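Local coordinates for aminotransferase (Psychrobacter arcticus 273-4, PDB 3IF2), which probably moves amino groups between amino acids and keto acids with pyridoxal 5'-phosphate as cofactor, perhaps as a valine-pyruvate transaminase, at residues S18-D23 against I393-Y398; K57-D62 against A313-P318; N108-N113 against E295-M300; G220-D225 against N254-D259. All coordinates share one frame; numbering follows the deposited sequence. Where two conformers were deposited one is given.

Contact 1 of 4, residues S18-D23 against I393-Y398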
loop_
_atom_site.group_PDB
_atom_site.type_symbol
_atom_site.label_atom_id
_atom_site.label_comp_id
_atom_site.label_asym_id
_atom_site.label_seq_id
_atom_site.Cartn_x
_atom_site.Cartn_y
_atom_site.Cartn_z
ATOM N N SER A 18 4.539 9.031 -17.040
ATOM C CA SER A 18 5.732 8.256 -16.611
ATOM C C SER A 18 7.064 8.932 -17.069
ATOM O O SER A 18 8.015 8.970 -16.286
ATOM C CB SER A 18 5.668 6.775 -17.028
ATOM O OG SER A 18 5.886 6.610 -18.412
ATOM N N GLN A 19 7.106 9.478 -18.293
ATOM C CA GLN A 19 8.301 10.205 -18.797
ATOM C C GLN A 19 8.546 11.516 -18.020
ATOM O O GLN A 19 9.690 11.851 -17.722
ATOM C CB GLN A 19 8.263 10.408 -20.330
ATOM C CG GLN A 19 8.621 9.106 -21.095
ATOM C CD GLN A 19 8.328 9.109 -22.619
ATOM O OE1 GLN A 19 8.048 10.146 -23.233
ATOM N NE2 GLN A 19 8.400 7.921 -23.225
ATOM N N LEU A 20 7.480 12.221 -17.661
ATOM C CA LEU A 20 7.582 13.419 -16.824
ATOM C C LEU A 20 8.080 13.003 -15.421
ATOM O O LEU A 20 9.019 13.603 -14.908
ATOM C CB LEU A 20 6.226 14.153 -16.744
ATOM C CG LEU A 20 6.077 15.472 -15.961
ATOM C CD1 LEU A 20 6.845 16.639 -16.606
ATOM C CD2 LEU A 20 4.602 15.832 -15.813
HETATM N N MSE A 21 7.475 11.965 -14.832
HETATM C CA MSE A 21 7.882 11.456 -13.508
HETATM C C MSE A 21 9.334 10.971 -13.462
HETATM O O MSE A 21 9.989 11.125 -12.434
HETATM C CB MSE A 21 6.921 10.368 -12.974
HETATM C CG MSE A 21 5.505 10.873 -12.629
HETATM SE SE MSE A 21 5.477 12.489 -11.490
HETATM C CE MSE A 21 6.132 11.600 -9.805
ATOM N N ASP A 22 9.827 10.416 -14.569
ATOM C CA ASP A 22 11.234 9.994 -14.689
ATOM C C ASP A 22 12.178 11.202 -14.676
ATOM O O ASP A 22 13.171 11.192 -13.947
ATOM C CB ASP A 22 11.481 9.142 -15.958
ATOM C CG ASP A 22 10.855 7.741 -15.883
ATOM O OD1 ASP A 22 10.679 7.180 -14.779
ATOM O OD2 ASP A 22 10.542 7.188 -16.951
ATOM N N ASP A 23 11.859 12.231 -15.462
ATOM C CA ASP A 23 12.659 13.476 -15.493
ATOM C C ASP A 23 12.708 14.189 -14.128
ATOM O O ASP A 23 13.749 14.718 -13.737
ATOM C CB ASP A 23 12.133 14.435 -16.564
ATOM C CG ASP A 23 12.335 13.921 -17.978
ATOM O OD1 ASP A 23 12.924 12.840 -18.177
ATOM O OD2 ASP A 23 11.899 14.607 -18.914
ATOM N N ILE A 393 9.345 22.781 -13.683
ATOM C CA ILE A 393 7.944 23.057 -13.363
ATOM C C ILE A 393 7.142 21.895 -13.970
ATOM O O ILE A 393 7.741 20.969 -14.488
ATOM C CB ILE A 393 7.521 24.487 -13.843
ATOM C CG1 ILE A 393 7.727 24.726 -15.353
ATOM C CG2 ILE A 393 8.344 25.540 -13.097
ATOM C CD1 ILE A 393 6.806 23.970 -16.280
ATOM N N VAL A 394 5.815 21.909 -13.882
ATOM C CA VAL A 394 4.980 20.864 -14.507
ATOM C C VAL A 394 4.075 21.511 -15.589
ATOM O O VAL A 394 3.381 22.496 -15.297
ATOM C CB VAL A 394 4.145 20.088 -13.477
ATOM C CG1 VAL A 394 3.515 18.853 -14.125
ATOM C CG2 VAL A 394 5.023 19.633 -12.309
ATOM N N PRO A 395 4.086 20.972 -16.837
ATOM C CA PRO A 395 3.225 21.542 -17.896
ATOM C C PRO A 395 1.756 21.139 -17.705
ATOM O O PRO A 395 1.466 20.073 -17.149
ATOM C CB PRO A 395 3.813 20.962 -19.185
ATOM C CG PRO A 395 4.337 19.645 -18.796
ATOM C CD PRO A 395 4.768 19.749 -17.320
ATOM N N SER A 396 0.853 22.004 -18.150
ATOM C CA SER A 396 -0.591 21.809 -17.990
ATOM C C SER A 396 -1.265 20.646 -18.718
ATOM O O SER A 396 -2.306 20.178 -18.257
ATOM C CB SER A 396 -1.328 23.094 -18.398
ATOM O OG SER A 396 -0.918 23.593 -19.685
ATOM N N GLU A 397 -0.702 20.173 -19.829
ATOM C CA GLU A 397 -1.366 19.128 -20.597
ATOM C C GLU A 397 -1.624 17.788 -19.881
ATOM O O GLU A 397 -2.427 17.006 -20.369
ATOM C CB GLU A 397 -0.709 18.923 -21.960
ATOM C CG GLU A 397 0.650 18.255 -21.984
ATOM C CD GLU A 397 1.125 18.044 -23.421
ATOM O OE1 GLU A 397 1.545 19.047 -24.067
ATOM O OE2 GLU A 397 1.057 16.881 -23.898
ATOM N N TYR A 398 -0.983 17.547 -18.733
ATOM C CA TYR A 398 -1.184 16.314 -17.950
ATOM C C TYR A 398 -2.245 16.402 -16.845
ATOM O O TYR A 398 -2.499 15.396 -16.171
ATOM C CB TYR A 398 0.154 15.833 -17.356
ATOM C CG TYR A 398 1.226 15.637 -18.405
ATOM C CD1 TYR A 398 1.028 14.743 -19.479
ATOM C CD2 TYR A 398 2.441 16.347 -18.348
ATOM C CE1 TYR A 398 2.016 14.561 -20.485
ATOM C CE2 TYR A 398 3.448 16.164 -19.346
ATOM C CZ TYR A 398 3.220 15.271 -20.408
ATOM O OH TYR A 398 4.179 15.087 -21.373
#
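Between Pro-395 and Tyr-398, both of which touch Leu-20 of the facing helix, sits the hydroxyl OG of Ser-396, hydrogen-bonded to three groups: the backbone O atoms of Ala-411 and Cys-414 and OG1 of Thr-379. That grip pins the chain next to strand 394-395. Across to residues 18-23 the contact is entirely apolar, and one side chain carries it from the helix. Leu-20 has CG anti to the backbone N (chi1 -178°), which sends its fork out between three partners. Branch CD1 reaches the CD corner of the proline, with Leu-20 CD1 3.8 Å from Pro-395 CD. The other branch does double duty: Leu-20 CD2 lies 3.6 Å from Val-394 CG1, where the two side chains meet at about a right angle, and Leu-20 CD2 also comes 3.4 Å from Tyr-398 CD2. The tyrosine ring is backed by its own neighbour, Glu-397 CG, which stands 4.1 Å above the ring plane of Tyr-398, over its centre. Helix 379-388 closes in on both segments: its Tyr-383 touches Leu-20 and has its OH hydrogen-bonded to OD2 of Asp-23, while its Leu-380 packs on Tyr-398 and Glu-397. Val-394 pairs with Arg-416 of strand 414-418; strand 394-395 is an outermost strand of its mixed sheet within this chain, and helix 16-29 packs against it through Leu-20.

Contact 2 of 4, residues K57-D62 against A313-P318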
loop_
_atom_site.group_PDB
_atom_site.type_symbol
_atom_site.label_atom_id
_atom_site.label_comp_id
_atom_site.label_asym_id
_atom_site.label_seq_id
_atom_site.Cartn_x
_atom_site.Cartn_y
_atom_site.Cartn_z
ATOM N N LYS A 57 9.275 11.050 20.432
ATOM C CA LYS A 57 9.997 10.715 21.647
ATOM C C LYS A 57 9.027 10.185 22.704
ATOM O O LYS A 57 9.286 9.114 23.286
ATOM C CB LYS A 57 10.775 11.917 22.188
ATOM C CG LYS A 57 11.957 12.346 21.354
ATOM C CD LYS A 57 12.562 13.633 21.877
ATOM C CE LYS A 57 13.894 13.981 21.164
ATOM N NZ LYS A 57 15.053 13.038 21.459
ATOM N N ALA A 58 7.913 10.900 22.915
ATOM C CA ALA A 58 6.906 10.507 23.907
ATOM C C ALA A 58 6.411 9.075 23.670
ATOM O O ALA A 58 6.344 8.304 24.627
ATOM C CB ALA A 58 5.737 11.486 23.967
ATOM N N LEU A 59 6.105 8.714 22.415
ATOM C CA LEU A 59 5.697 7.331 22.066
ATOM C C LEU A 59 6.747 6.242 22.369
ATOM O O LEU A 59 6.383 5.088 22.540
ATOM C CB LEU A 59 5.284 7.201 20.607
ATOM C CG LEU A 59 4.030 7.933 20.174
ATOM C CD1 LEU A 59 3.825 7.563 18.705
ATOM C CD2 LEU A 59 2.804 7.570 21.014
ATOM N N GLY A 60 8.024 6.604 22.397
ATOM C CA GLY A 60 9.103 5.679 22.749
ATOM C C GLY A 60 9.538 5.703 24.214
ATOM O O GLY A 60 10.276 4.809 24.624
ATOM N N ASN A 61 9.081 6.708 24.982
ATOM C CA ASN A 61 9.420 6.891 26.408
ATOM C C ASN A 61 8.294 6.526 27.405
ATOM O O ASN A 61 8.477 6.763 28.588
ATOM C CB ASN A 61 9.905 8.354 26.650
ATOM C CG ASN A 61 11.278 8.668 25.995
ATOM O OD1 ASN A 61 12.051 7.769 25.697
ATOM N ND2 ASN A 61 11.584 9.954 25.805
ATOM N N ASP A 62 7.168 5.944 26.954
ATOM C CA ASP A 62 6.028 5.546 27.847
ATOM C C ASP A 62 5.978 4.034 28.210
ATOM O O ASP A 62 4.916 3.486 28.573
ATOM C CB ASP A 62 4.672 6.037 27.313
ATOM C CG ASP A 62 4.220 5.348 26.005
ATOM O OD1 ASP A 62 4.929 4.451 25.460
ATOM O OD2 ASP A 62 3.127 5.737 25.519
ATOM N N ALA A 313 -0.484 6.880 11.875
ATOM C CA ALA A 313 -1.554 6.786 12.876
ATOM C C ALA A 313 -1.008 6.960 14.299
ATOM O O ALA A 313 -1.582 7.678 15.095
ATOM C CB ALA A 313 -2.282 5.424 12.760
ATOM N N ALA A 314 0.109 6.302 14.593
ATOM C CA ALA A 314 0.720 6.349 15.921
ATOM C C ALA A 314 1.104 7.778 16.309
ATOM O O ALA A 314 0.800 8.203 17.419
ATOM C CB ALA A 314 1.902 5.402 16.012
ATOM N N ILE A 315 1.727 8.521 15.393
ATOM C CA ILE A 315 2.086 9.923 15.660
ATOM C C ILE A 315 0.840 10.790 15.814
ATOM O O ILE A 315 0.747 11.561 16.775
ATOM C CB ILE A 315 3.013 10.584 14.557
ATOM C CG1 ILE A 315 4.494 10.403 14.844
ATOM C CG2 ILE A 315 2.877 12.118 14.555
ATOM C CD1 ILE A 315 4.888 9.062 15.037
ATOM N N ALA A 316 -0.092 10.652 14.874
ATOM C CA ALA A 316 -1.252 11.540 14.777
ATOM C C ALA A 316 -2.328 11.340 15.824
ATOM O O ALA A 316 -3.037 12.307 16.145
ATOM C CB ALA A 316 -1.855 11.465 13.379
ATOM N N THR A 317 -2.437 10.122 16.366
ATOM C CA THR A 317 -3.478 9.776 17.365
ATOM C C THR A 317 -3.573 10.771 18.544
ATOM O O THR A 317 -4.642 11.327 18.744
ATOM C CB THR A 317 -3.362 8.288 17.833
ATOM O OG1 THR A 317 -3.640 7.431 16.720
ATOM C CG2 THR A 317 -4.319 7.950 18.979
ATOM N N PRO A 318 -2.461 11.022 19.284
ATOM C CA PRO A 318 -2.537 11.978 20.381
ATOM C C PRO A 318 -2.791 13.420 19.949
ATOM O O PRO A 318 -3.444 14.146 20.689
ATOM C CB PRO A 318 -1.172 11.835 21.089
ATOM C CG PRO A 318 -0.275 11.240 20.080
ATOM C CD PRO A 318 -1.168 10.316 19.301
#
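Leu-59 and Ile-315 mark the closest approach of the two backbones, their CA atoms 7.8 Å apart, where helix 46-60 passes helix 311-321. The second helix is kinked at Pro-318, whose N makes no bond to the turn before. One turn back, Ala-313 O is held twice by Thr-317: the backbone N of Thr-317 bonds Ala-313 O at 2.9 Å and Thr-317 OG1 bonds Ala-313 O at 2.6 Å, from opposite faces of the carbonyl plane. The hydroxyl stands well above that plane, 44° out of it.

Leu-59 alone carries the contact from its helix. With CG anti to its own carbonyl carbon (chi1 -66°), it lays CD1 on the other backbone, Leu-59 CD1 being 3.3 Å from Ala-314 O. The same methyl also meets the side chains of two consecutive residues: Leu-59 CD1 is 4.0 Å from Ala-314 CB and 4.1 Å from Ile-315 CD1. Tyr-56 of the second subunit also packs on Leu-59. The arrangement is a small apolar helix-to-helix junction at the dimer interface, away from the cofactor, in an enzyme of the class I and II aminotransferase family.

Contact 3 of 4, residues N108-N113 against E295-M300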
loop_
_atom_site.group_PDB
_atom_site.type_symbol
_atom_site.label_atom_id
_atom_site.label_comp_id
_atom_site.label_asym_id
_atom_site.label_seq_id
_atom_site.Cartn_x
_atom_site.Cartn_y
_atom_site.Cartn_z
ATOM N N ASN A 108 -17.685 4.021 9.971
ATOM C CA ASN A 108 -17.556 5.069 8.947
ATOM C C ASN A 108 -16.146 5.529 8.596
ATOM O O ASN A 108 -15.991 6.430 7.803
ATOM C CB ASN A 108 -18.339 6.316 9.391
ATOM C CG ASN A 108 -19.817 6.054 9.567
ATOM O OD1 ASN A 108 -20.354 6.145 10.674
ATOM N ND2 ASN A 108 -20.489 5.736 8.462
ATOM N N ILE A 109 -15.113 4.922 9.154
ATOM C CA ILE A 109 -13.747 5.360 8.900
ATOM C C ILE A 109 -12.825 4.175 8.666
ATOM O O ILE A 109 -12.851 3.199 9.434
ATOM C CB ILE A 109 -13.167 6.194 10.061
ATOM C CG1 ILE A 109 -14.107 7.348 10.435
ATOM C CG2 ILE A 109 -11.750 6.716 9.689
ATOM C CD1 ILE A 109 -13.534 8.319 11.454
ATOM N N ALA A 110 -12.046 4.275 7.588
ATOM C CA ALA A 110 -11.023 3.304 7.235
ATOM C C ALA A 110 -9.747 4.075 6.916
ATOM O O ALA A 110 -9.798 5.269 6.608
ATOM C CB ALA A 110 -11.450 2.478 6.040
ATOM N N LEU A 111 -8.618 3.383 7.025
ATOM C CA LEU A 111 -7.299 3.909 6.714
ATOM C C LEU A 111 -6.760 3.169 5.478
ATOM O O LEU A 111 -7.071 1.969 5.272
ATOM C CB LEU A 111 -6.339 3.725 7.902
ATOM C CG LEU A 111 -6.719 4.335 9.254
ATOM C CD1 LEU A 111 -5.641 4.048 10.319
ATOM C CD2 LEU A 111 -6.923 5.799 9.119
ATOM N N THR A 112 -5.973 3.898 4.670
ATOM C CA THR A 112 -5.310 3.384 3.465
ATOM C C THR A 112 -3.831 3.811 3.488
ATOM O O THR A 112 -3.443 4.636 4.324
ATOM C CB THR A 112 -6.022 3.908 2.175
ATOM O OG1 THR A 112 -5.949 5.345 2.105
ATOM C CG2 THR A 112 -7.485 3.490 2.155
ATOM N N ASN A 113 -3.012 3.244 2.600
ATOM C CA ASN A 113 -1.583 3.584 2.490
ATOM C C ASN A 113 -1.391 4.866 1.653
ATOM O O ASN A 113 -0.824 4.831 0.569
ATOM C CB ASN A 113 -0.765 2.407 1.918
ATOM C CG ASN A 113 -0.686 1.210 2.871
ATOM O OD1 ASN A 113 -0.780 1.352 4.097
ATOM N ND2 ASN A 113 -0.493 0.016 2.299
ATOM N N GLU A 295 -16.522 -1.118 4.453
ATOM C CA GLU A 295 -16.377 -2.586 4.361
ATOM C C GLU A 295 -15.644 -2.991 3.089
ATOM O O GLU A 295 -14.794 -3.874 3.131
ATOM C CB GLU A 295 -17.718 -3.324 4.465
ATOM C CG GLU A 295 -18.286 -3.338 5.866
ATOM C CD GLU A 295 -19.778 -3.659 5.922
ATOM O OE1 GLU A 295 -20.320 -4.310 4.997
ATOM O OE2 GLU A 295 -20.421 -3.226 6.900
ATOM N N ALA A 296 -15.965 -2.331 1.980
ATOM C CA ALA A 296 -15.288 -2.559 0.682
ATOM C C ALA A 296 -13.798 -2.256 0.775
ATOM O O ALA A 296 -12.967 -3.086 0.370
ATOM C CB ALA A 296 -15.926 -1.716 -0.421
ATOM N N VAL A 297 -13.473 -1.089 1.337
ATOM C CA VAL A 297 -12.079 -0.659 1.523
ATOM C C VAL A 297 -11.317 -1.629 2.416
ATOM O O VAL A 297 -10.169 -2.010 2.104
ATOM C CB VAL A 297 -11.963 0.800 2.077
ATOM C CG1 VAL A 297 -10.495 1.195 2.328
ATOM C CG2 VAL A 297 -12.603 1.776 1.093
ATOM N N SER A 298 -11.965 -2.042 3.501
ATOM C CA SER A 298 -11.404 -3.013 4.465
ATOM C C SER A 298 -11.058 -4.316 3.759
ATOM O O SER A 298 -9.931 -4.821 3.875
ATOM C CB SER A 298 -12.405 -3.277 5.617
ATOM O OG SER A 298 -12.052 -4.383 6.440
ATOM N N ALA A 299 -12.035 -4.851 3.012
ATOM C CA ALA A 299 -11.853 -6.120 2.282
ATOM C C ALA A 299 -10.723 -6.024 1.249
ATOM O O ALA A 299 -9.934 -6.972 1.103
ATOM C CB ALA A 299 -13.166 -6.609 1.632
HETATM N N MSE A 300 -10.659 -4.887 0.547
HETATM C CA MSE A 300 -9.577 -4.606 -0.407
HETATM C C MSE A 300 -8.180 -4.500 0.281
HETATM O O MSE A 300 -7.191 -5.023 -0.250
HETATM C CB MSE A 300 -9.883 -3.347 -1.223
HETATM C CG MSE A 300 -10.944 -3.559 -2.277
HETATM SE SE MSE A 300 -11.314 -1.900 -3.205
HETATM C CE MSE A 300 -12.754 -2.478 -4.391
#
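Val-297 makes the whole apolar contact, and through a single methyl. CG1, anti to the backbone N (chi1 177°), points from the helix at the strand and rests between two residues of the strand that lie two apart. Val-297 CG1 is 4.0 Å from Ala-110 CB and 3.8 Å from Thr-112 CG2; the valine and threonine side chains cross at about a right angle. The small side chain of Ala-110 is consistent with the close approach of the backbones, Ala-110 CA lying 6.9 Å from Ser-298 CA.

The polar interactions run to other partners. A chi1 of 62° sets OG1 of Thr-112 between its backbone N and carbonyl carbon and leaves CG2, anti to the carbonyl carbon, to meet Val-297; OG1 hydrogen-bonds the backbone O of Gly-114, one of the residues lining the cofactor pocket. The side chain of Thr-112 is itself about 7 Å from a bound pyridoxal 5'-phosphate, making it a second-shell residue. Further along helix 291-305, ND2 of Asn-301 bonds the backbone O of Leu-111, tying helix to strand a second time.

Strand 109-112 pairs antiparallel with strand 285-288, whose Ile-287 touches both Val-297 and Thr-112, and beyond helix 291-305 lies the second subunit, whose Phe-4, Phe-7 and Phe-11 pack on Ala-296, Met-300 and Ala-299.

Contact 4 of 4, residues G220-D225 against N254-D259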
loop_
_atom_site.group_PDB
_atom_site.type_symbol
_atom_site.label_atom_id
_atom_site.label_comp_id
_atom_site.label_asym_id
_atom_site.label_seq_id
_atom_site.Cartn_x
_atom_site.Cartn_y
_atom_site.Cartn_z
ATOM N N GLY A 220 -5.058 25.461 -7.250
ATOM C CA GLY A 220 -5.255 26.219 -6.033
ATOM C C GLY A 220 -6.720 26.659 -5.890
ATOM O O GLY A 220 -7.046 27.404 -4.950
ATOM N N ASN A 221 -7.604 26.161 -6.774
ATOM C CA ASN A 221 -9.012 26.524 -6.782
ATOM C C ASN A 221 -9.771 25.835 -5.658
ATOM O O ASN A 221 -9.546 24.645 -5.395
ATOM C CB ASN A 221 -9.689 26.114 -8.114
ATOM C CG ASN A 221 -11.118 26.658 -8.238
ATOM O OD1 ASN A 221 -11.349 27.854 -8.077
ATOM N ND2 ASN A 221 -12.071 25.784 -8.508
ATOM N N VAL A 222 -10.681 26.580 -5.030
ATOM C CA VAL A 222 -11.582 26.041 -4.021
ATOM C C VAL A 222 -12.980 26.163 -4.599
ATOM O O VAL A 222 -13.472 27.280 -4.805
ATOM C CB VAL A 222 -11.456 26.763 -2.666
ATOM C CG1 VAL A 222 -12.510 26.261 -1.657
ATOM C CG2 VAL A 222 -10.067 26.553 -2.127
ATOM N N LEU A 223 -13.596 25.017 -4.894
ATOM C CA LEU A 223 -14.986 24.961 -5.366
ATOM C C LEU A 223 -15.825 25.568 -4.248
ATOM O O LEU A 223 -15.628 25.254 -3.088
ATOM C CB LEU A 223 -15.434 23.524 -5.674
ATOM C CG LEU A 223 -14.735 22.829 -6.855
ATOM C CD1 LEU A 223 -14.906 21.305 -6.795
ATOM C CD2 LEU A 223 -15.226 23.382 -8.188
ATOM N N THR A 224 -16.739 26.451 -4.621
ATOM C CA THR A 224 -17.554 27.230 -3.677
ATOM C C THR A 224 -18.584 26.370 -2.948
ATOM O O THR A 224 -19.025 25.341 -3.464
ATOM C CB THR A 224 -18.303 28.431 -4.382
ATOM O OG1 THR A 224 -19.441 27.958 -5.109
ATOM C CG2 THR A 224 -17.376 29.220 -5.327
ATOM N N ASP A 225 -18.967 26.809 -1.752
ATOM C CA ASP A 225 -20.039 26.149 -0.989
ATOM C C ASP A 225 -21.299 25.894 -1.848
ATOM O O ASP A 225 -21.864 24.786 -1.796
ATOM C CB ASP A 225 -20.396 26.953 0.279
ATOM C CG ASP A 225 -19.341 26.830 1.388
ATOM O OD1 ASP A 225 -18.444 25.936 1.332
ATOM O OD2 ASP A 225 -19.440 27.627 2.354
ATOM N N ASN A 254 -5.722 22.204 6.431
ATOM C CA ASN A 254 -6.507 23.450 6.380
ATOM C C ASN A 254 -5.787 24.532 5.598
ATOM O O ASN A 254 -5.720 25.671 6.041
ATOM C CB ASN A 254 -6.837 23.900 7.818
ATOM C CG ASN A 254 -7.924 25.014 7.895
ATOM O OD1 ASN A 254 -8.944 24.984 7.190
ATOM N ND2 ASN A 254 -7.701 25.980 8.787
ATOM N N ILE A 255 -5.205 24.158 4.453
ATOM C CA ILE A 255 -4.479 25.106 3.587
ATOM C C ILE A 255 -5.528 25.699 2.616
ATOM O O ILE A 255 -5.492 25.434 1.419
ATOM C CB ILE A 255 -3.282 24.435 2.841
ATOM C CG1 ILE A 255 -2.352 23.704 3.818
ATOM C CG2 ILE A 255 -2.499 25.489 2.027
ATOM C CD1 ILE A 255 -1.277 22.868 3.176
ATOM N N ILE A 256 -6.498 26.430 3.183
ATOM C CA ILE A 256 -7.608 27.077 2.476
ATOM C C ILE A 256 -7.639 28.522 2.928
ATOM O O ILE A 256 -7.734 28.772 4.119
ATOM C CB ILE A 256 -8.985 26.465 2.821
ATOM C CG1 ILE A 256 -9.112 25.072 2.227
ATOM C CG2 ILE A 256 -10.123 27.306 2.237
ATOM C CD1 ILE A 256 -10.550 24.485 2.292
ATOM N N TYR A 257 -7.578 29.459 1.983
ATOM C CA TYR A 257 -7.566 30.883 2.312
ATOM C C TYR A 257 -8.879 31.610 1.963
ATOM O O TYR A 257 -8.910 32.831 2.055
ATOM C CB TYR A 257 -6.388 31.603 1.646
ATOM C CG TYR A 257 -5.080 30.833 1.506
ATOM C CD1 TYR A 257 -4.492 30.119 2.580
ATOM C CD2 TYR A 257 -4.375 30.902 0.289
ATOM C CE1 TYR A 257 -3.247 29.430 2.391
ATOM C CE2 TYR A 257 -3.162 30.247 0.084
ATOM C CZ TYR A 257 -2.603 29.518 1.118
ATOM O OH TYR A 257 -1.411 28.914 0.812
ATOM N N SER A 258 -9.934 30.887 1.573
ATOM C CA SER A 258 -11.248 31.477 1.268
ATOM C C SER A 258 -12.356 30.737 2.023
ATOM O O SER A 258 -12.183 29.589 2.418
ATOM C CB SER A 258 -11.507 31.490 -0.245
ATOM O OG SER A 258 -11.648 30.184 -0.767
ATOM N N ASP A 259 -13.497 31.398 2.192
ATOM C CA ASP A 259 -14.628 30.868 2.982
ATOM C C ASP A 259 -15.157 29.519 2.449
ATOM O O ASP A 259 -15.527 29.439 1.298
ATOM C CB ASP A 259 -15.768 31.913 3.030
ATOM C CG ASP A 259 -16.747 31.680 4.181
ATOM O OD1 ASP A 259 -16.312 31.605 5.358
ATOM O OD2 ASP A 259 -17.968 31.629 3.919
#
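Val-222 and Ser-258 face each other where two loops pass, their chains from 222 to 225 and from 256 to 259 running 31° apart. The CB of Val-222 points toward the other loop, and chi1 of 175° sets CG1 anti to the backbone N and CG2 anti to the carbonyl carbon. Ser-258 OG comes up against that branch point, 3.9 Å from Val-222 CB and 4.1 Å from Val-222 CG1. The serine hydroxyl is put there by a first torsion of 67°, which lodges OG between its own N and carbonyl carbon. The other methyl, Val-222 CG2, lies 4.4 Å from Ile-256 CG2, a loose apolar touch. Ile-256 follows directly on Ile-255, the centre of an inverse gamma turn.

At the outer end two acids come near each other. Asp-225 OD2 is 4.5 Å from Asp-259 OD2, close enough that each charge may disfavour the other, though Asp-225 is compensated: its OD1 accepts a hydrogen bond from the backbone N of His-261 and makes a salt bridge with NH2 of Arg-214, which also grips Leu-223 O through NE. Just before Asp-225, Thr-224 is the N-cap of helix 225-237, its OG1 accepting from the backbone N of Glu-227.

Gly-220 closes the Asn-Pro-Thr-Gly sequence familiar in fold type I aminotransferases. That sequence opens with Asn-217, which binds the cofactor. The contact joins the chain that leaves this motif to the loop following the cofactor-binding Tyr-248.

Overall arrangement
The four contacts nest like shells, and none cross. Starting at the N terminus, residues 18-23 open contact 1, which closes only at 393-398 and encloses the rest, bringing helix 16-29 to the small strand 394-395. Inside it, contact 2 runs from 57-62 to 313-318 and joins two helices near the second subunit. Contact 3, from 108-113 to 295-300, lies within that and ties a strand of the large mixed sheet to helix 291-305, which directly precedes helix 311-321 of contact 2; the two contacts come within about 4 Å at their nearest atoms. Innermost is contact 4, where the short loop 220-225 to 254-259 spans helix 225-237 and strand 242-245.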